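Local coordinates for protein encapsulated ferritin (Haliangium ochraceum, PDB 5N5F) that oxidises iron(II) to iron(III) with dioxygen as a ferritin-like ferroxidase, cargo of an encapsulin nanocompartment in which the mineralised iron is stored, at residues E61-H64 against A65-L69; T27-E30 against E31-V35. One frame throughout, in Å; residues are numbered along the deposited sequence.

Contact 1: residues E61-H64 against A65-L69; sequences EVEH and AMMTL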
# COMPACT_ATOMS: atom_id res chain seq x y z
N GLU B 61 -19.93 -0.55 16.80
CA GLU B 61 -19.56 -0.25 15.42
C GLU B 61 -20.69 -0.60 14.47
O GLU B 61 -20.94 0.14 13.50
CB GLU B 61 -18.28 -0.99 15.04
CG GLU B 61 -17.05 -0.60 15.86
CD GLU B 61 -16.81 0.90 15.88
OE1 GLU B 61 -16.75 1.51 14.80
OE2 GLU B 61 -16.69 1.46 16.99
N VAL B 62 -21.38 -1.71 14.71
CA VAL B 62 -22.57 -2.04 13.93
C VAL B 62 -23.59 -0.91 14.04
O VAL B 62 -24.14 -0.44 13.04
CB VAL B 62 -23.18 -3.37 14.39
CG1 VAL B 62 -24.47 -3.69 13.62
CG2 VAL B 62 -22.19 -4.50 14.22
N GLU B 63 -23.85 -0.45 15.27
CA GLU B 63 -24.80 0.64 15.47
C GLU B 63 -24.39 1.88 14.70
O GLU B 63 -25.23 2.59 14.14
CB GLU B 63 -24.94 0.95 16.96
CG GLU B 63 -25.97 2.02 17.28
CD GLU B 63 -26.29 2.11 18.76
OE1 GLU B 63 -25.57 1.48 19.56
OE2 GLU B 63 -27.26 2.81 19.12
N HIS B 64 -23.09 2.18 14.67
CA HIS B 64 -22.61 3.32 13.91
C HIS B 64 -22.84 3.12 12.42
O HIS B 64 -23.24 4.06 11.71
CB HIS B 64 -21.13 3.56 14.20
CG HIS B 64 -20.85 3.95 15.62
ND1 HIS B 64 -19.58 4.20 16.09
CD2 HIS B 64 -21.68 4.13 16.67
CE1 HIS B 64 -19.63 4.52 17.37
NE2 HIS B 64 -20.90 4.48 17.75
N ALA B 65 -22.61 1.90 11.92
CA ALA B 65 -22.81 1.61 10.51
C ALA B 65 -24.26 1.81 10.10
O ALA B 65 -24.54 2.38 9.04
CB ALA B 65 -22.37 0.17 10.22
N MET B 66 -25.20 1.34 10.92
CA MET B 66 -26.61 1.44 10.57
C MET B 66 -27.13 2.86 10.73
O MET B 66 -28.07 3.25 10.03
CB MET B 66 -27.43 0.45 11.41
CG MET B 66 -27.03 -1.01 11.20
SD MET B 66 -27.17 -1.57 9.48
CE MET B 66 -25.51 -1.32 8.86
N MET B 67 -26.55 3.64 11.65
CA MET B 67 -26.85 5.06 11.70
C MET B 67 -26.42 5.75 10.41
O MET B 67 -27.19 6.51 9.81
CB MET B 67 -26.15 5.71 12.89
CG MET B 67 -26.74 5.35 14.25
SD MET B 67 -25.67 5.81 15.63
CE MET B 67 -25.60 7.59 15.43
N THR B 68 -25.19 5.48 9.97
CA THR B 68 -24.70 6.07 8.72
C THR B 68 -25.53 5.60 7.53
O THR B 68 -25.84 6.39 6.64
CB THR B 68 -23.23 5.70 8.52
OG1 THR B 68 -22.46 6.09 9.67
CG2 THR B 68 -22.68 6.39 7.28
N LEU B 69 -25.89 4.32 7.50
CA LEU B 69 -26.65 3.79 6.37
C LEU B 69 -28.01 4.46 6.28
O LEU B 69 -28.48 4.77 5.17
CB LEU B 69 -26.79 2.27 6.49
CG LEU B 69 -27.57 1.55 5.39
CD1 LEU B 69 -27.00 1.82 4.00
CD2 LEU B 69 -27.59 0.06 5.67

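Contact 2: residues T27-E30 against E31-V35; sequences TLIE and ELEAV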
# COMPACT_ATOMS: atom_id res chain seq x y z
N THR B 27 -17.18 6.27 5.72
CA THR B 27 -17.41 6.04 7.14
C THR B 27 -18.11 4.70 7.36
O THR B 27 -17.70 3.91 8.23
CB THR B 27 -18.24 7.18 7.74
OG1 THR B 27 -17.56 8.42 7.54
CG2 THR B 27 -18.46 6.97 9.23
N LEU B 28 -19.16 4.43 6.59
CA LEU B 28 -19.81 3.12 6.67
C LEU B 28 -18.81 2.01 6.40
O LEU B 28 -18.79 1.00 7.12
CB LEU B 28 -20.98 3.06 5.68
CG LEU B 28 -21.69 1.71 5.52
CD1 LEU B 28 -22.12 1.15 6.87
CD2 LEU B 28 -22.89 1.85 4.60
N ILE B 29 -17.97 2.18 5.38
CA ILE B 29 -16.96 1.17 5.07
C ILE B 29 -16.03 0.97 6.26
O ILE B 29 -15.75 -0.17 6.66
CB ILE B 29 -16.18 1.58 3.80
CG1 ILE B 29 -17.05 1.34 2.56
CG2 ILE B 29 -14.86 0.82 3.69
CD1 ILE B 29 -16.54 2.01 1.31
N GLU B 30 -15.53 2.06 6.84
CA GLU B 30 -14.61 1.93 7.96
C GLU B 30 -15.27 1.24 9.14
O GLU B 30 -14.63 0.44 9.84
CB GLU B 30 -14.09 3.31 8.37
CG GLU B 30 -13.18 3.96 7.34
CD GLU B 30 -12.94 5.43 7.62
OE1 GLU B 30 -13.35 5.90 8.70
OE2 GLU B 30 -12.35 6.11 6.75
N GLU B 31 -16.55 1.53 9.39
CA GLU B 31 -17.24 0.88 10.49
C GLU B 31 -17.45 -0.61 10.21
O GLU B 31 -17.29 -1.44 11.11
CB GLU B 31 -18.57 1.59 10.75
CG GLU B 31 -18.38 2.97 11.39
CD GLU B 31 -19.52 3.94 11.09
OE1 GLU B 31 -20.35 3.64 10.21
OE2 GLU B 31 -19.56 5.01 11.74
N LEU B 32 -17.78 -0.96 8.97
CA LEU B 32 -17.92 -2.38 8.63
C LEU B 32 -16.59 -3.12 8.74
O LEU B 32 -16.57 -4.30 9.09
CB LEU B 32 -18.50 -2.52 7.22
CG LEU B 32 -19.94 -2.04 7.05
CD1 LEU B 32 -20.33 -2.08 5.59
CD2 LEU B 32 -20.90 -2.89 7.87
N GLU B 33 -15.48 -2.44 8.44
CA GLU B 33 -14.18 -3.08 8.61
C GLU B 33 -13.89 -3.36 10.08
O GLU B 33 -13.38 -4.43 10.43
CB GLU B 33 -13.09 -2.21 7.99
CG GLU B 33 -13.15 -2.18 6.47
CD GLU B 33 -12.13 -1.25 5.84
OE1 GLU B 33 -11.43 -0.53 6.59
OE2 GLU B 33 -12.03 -1.24 4.60
N ALA B 34 -14.24 -2.41 10.96
CA ALA B 34 -14.10 -2.65 12.39
C ALA B 34 -14.91 -3.86 12.84
O ALA B 34 -14.46 -4.62 13.71
CB ALA B 34 -14.53 -1.40 13.17
N VAL B 35 -16.10 -4.04 12.27
CA VAL B 35 -16.94 -5.18 12.64
C VAL B 35 -16.25 -6.49 12.30
O VAL B 35 -16.27 -7.45 13.08
CB VAL B 35 -18.32 -5.07 11.95
CG1 VAL B 35 -19.15 -6.33 12.17
CG2 VAL B 35 -19.07 -3.85 12.47

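Contact 1: residues E61-H64 against A65-L69
Glu61 meets Ala65 through its backbone: the carbonyl O of Glu61 accepts the amide N of Ala65 at 2.9 Å, the first of four successive i to i+4 bonds in helix 48-75. Its OE2 comes close to Glu61 OE2 of the third subunit, like charges that a bound metal would probably offset. One residue on, Val62 O takes the N-H of Met66, and Val62 CG1 approaches Met66 CG at 4.4 Å, a loose apolar touch. The methionine chain is bent at both later torsions and packs on Met83 of the second subunit.

Glu63 repeats the pattern, its O receiving Met67 N at 3.0 Å. A chi1 of -177° sets Glu63 CG beside its own carbonyl carbon, and from there the chain crosses that of Met67, with the glutamate CG 4.1 Å from the methionine SD. The carboxylate belongs to another interface, where OE2 is hydrogen-bonded to Tyr86 OH of the second subunit. The same Met67 sulfur stands obliquely beside the His64 ring, 5.5 Å from SD to the ring centroid, a marginal Met-aromatic approach. His64 O receives Thr68 N at 3.0 Å in the straightest of the four backbone bonds (N-H...O 167°). Thr68 OG1 also lies 3.0 Å from His64 O. The imidazole NE2 is hydrogen-bonded to Glu60 of the third subunit.

The chemistry is therefore that of a helix whose backbone satisfies itself while the Glu63 carboxylate and the His64 imidazole bond to neighbouring subunits. Glu61 and His64, probable iron ligands as in related encapsulated ferritins, lie one helical turn apart, a spacing consistent with a metal site completed between subunits.

Contact 2: residues T27-E30 against E31-V35
Thr27 O accepts the backbone N-H of Glu31 at 2.9 Å, and the glutamate side chain then folds back past this same carbonyl. Glu31 CG lies 3.4 Å from Thr27 O because CG is placed beside its own backbone N (chi1 -72°), and the extended chain beyond carries the carboxylate alongside the threonine. There OE2 rests 3.4 Å from the Thr27 methyl CG2, the two side chains pointing the same way. The other oxygen, OE1, probably accepts a hydrogen bond from Thr68 OG1 on helix 48-75, while Thr27 OG1 turns back to the carbonyl of Arg23. An alanine in place of Glu31 would take away the carboxylate, and is likely to leave Thr68 OG1 without one of its acceptors, a gap beside Thr27 CG2 and the probable iron site short of a ligand.

Leu28 and Leu32 cross at an angle, Leu28 CD1 meeting Leu32 CG at 3.9 Å. Leu28 packs on Leu32 of the second subunit and Leu32 on its Leu28, at a subunit interface. Ile29 and Glu33 run side by side, with the isoleucine CG2 3.6 Å from Glu33 OE2, methyl against carboxylate. Glu30 joins Ala34 through its backbone O, 3.1 Å from the alanine N, and sends its carboxylate to a salt bridge with Arg41 of the third subunit.

These are consecutive turns of an alpha-helix, 16-44, which pairs with helix 48-75 as an antiparallel hairpin; the burial of Glu31 is consistent with its probable role as an iron ligand in a ferroxidase centre between subunits.

Overall arrangement
Contacts 1 and 2 are successive turns of the two long helices that make up the hairpin of the EncFtn-like domain, the N-terminal part of the protein that is present here, and their centres lie about 8 Å apart. Both are mainly buried in the decamer, although Glu63 in one and Glu30, Glu33 and Ala34 in the other are partly exposed. Glu31 joins them directly, its OE2 lying 3.3 Å from His64 CB, and with Glu61 and His64 it gathers the probable iron ligands on facing helices. Their chemistry differs: 61-69 adds an imidazole and methionine sulfurs to its two carboxylates, whereas 27-35 sets three carboxylates beside a leucine pair. Each contact reaches both the second and third subunits.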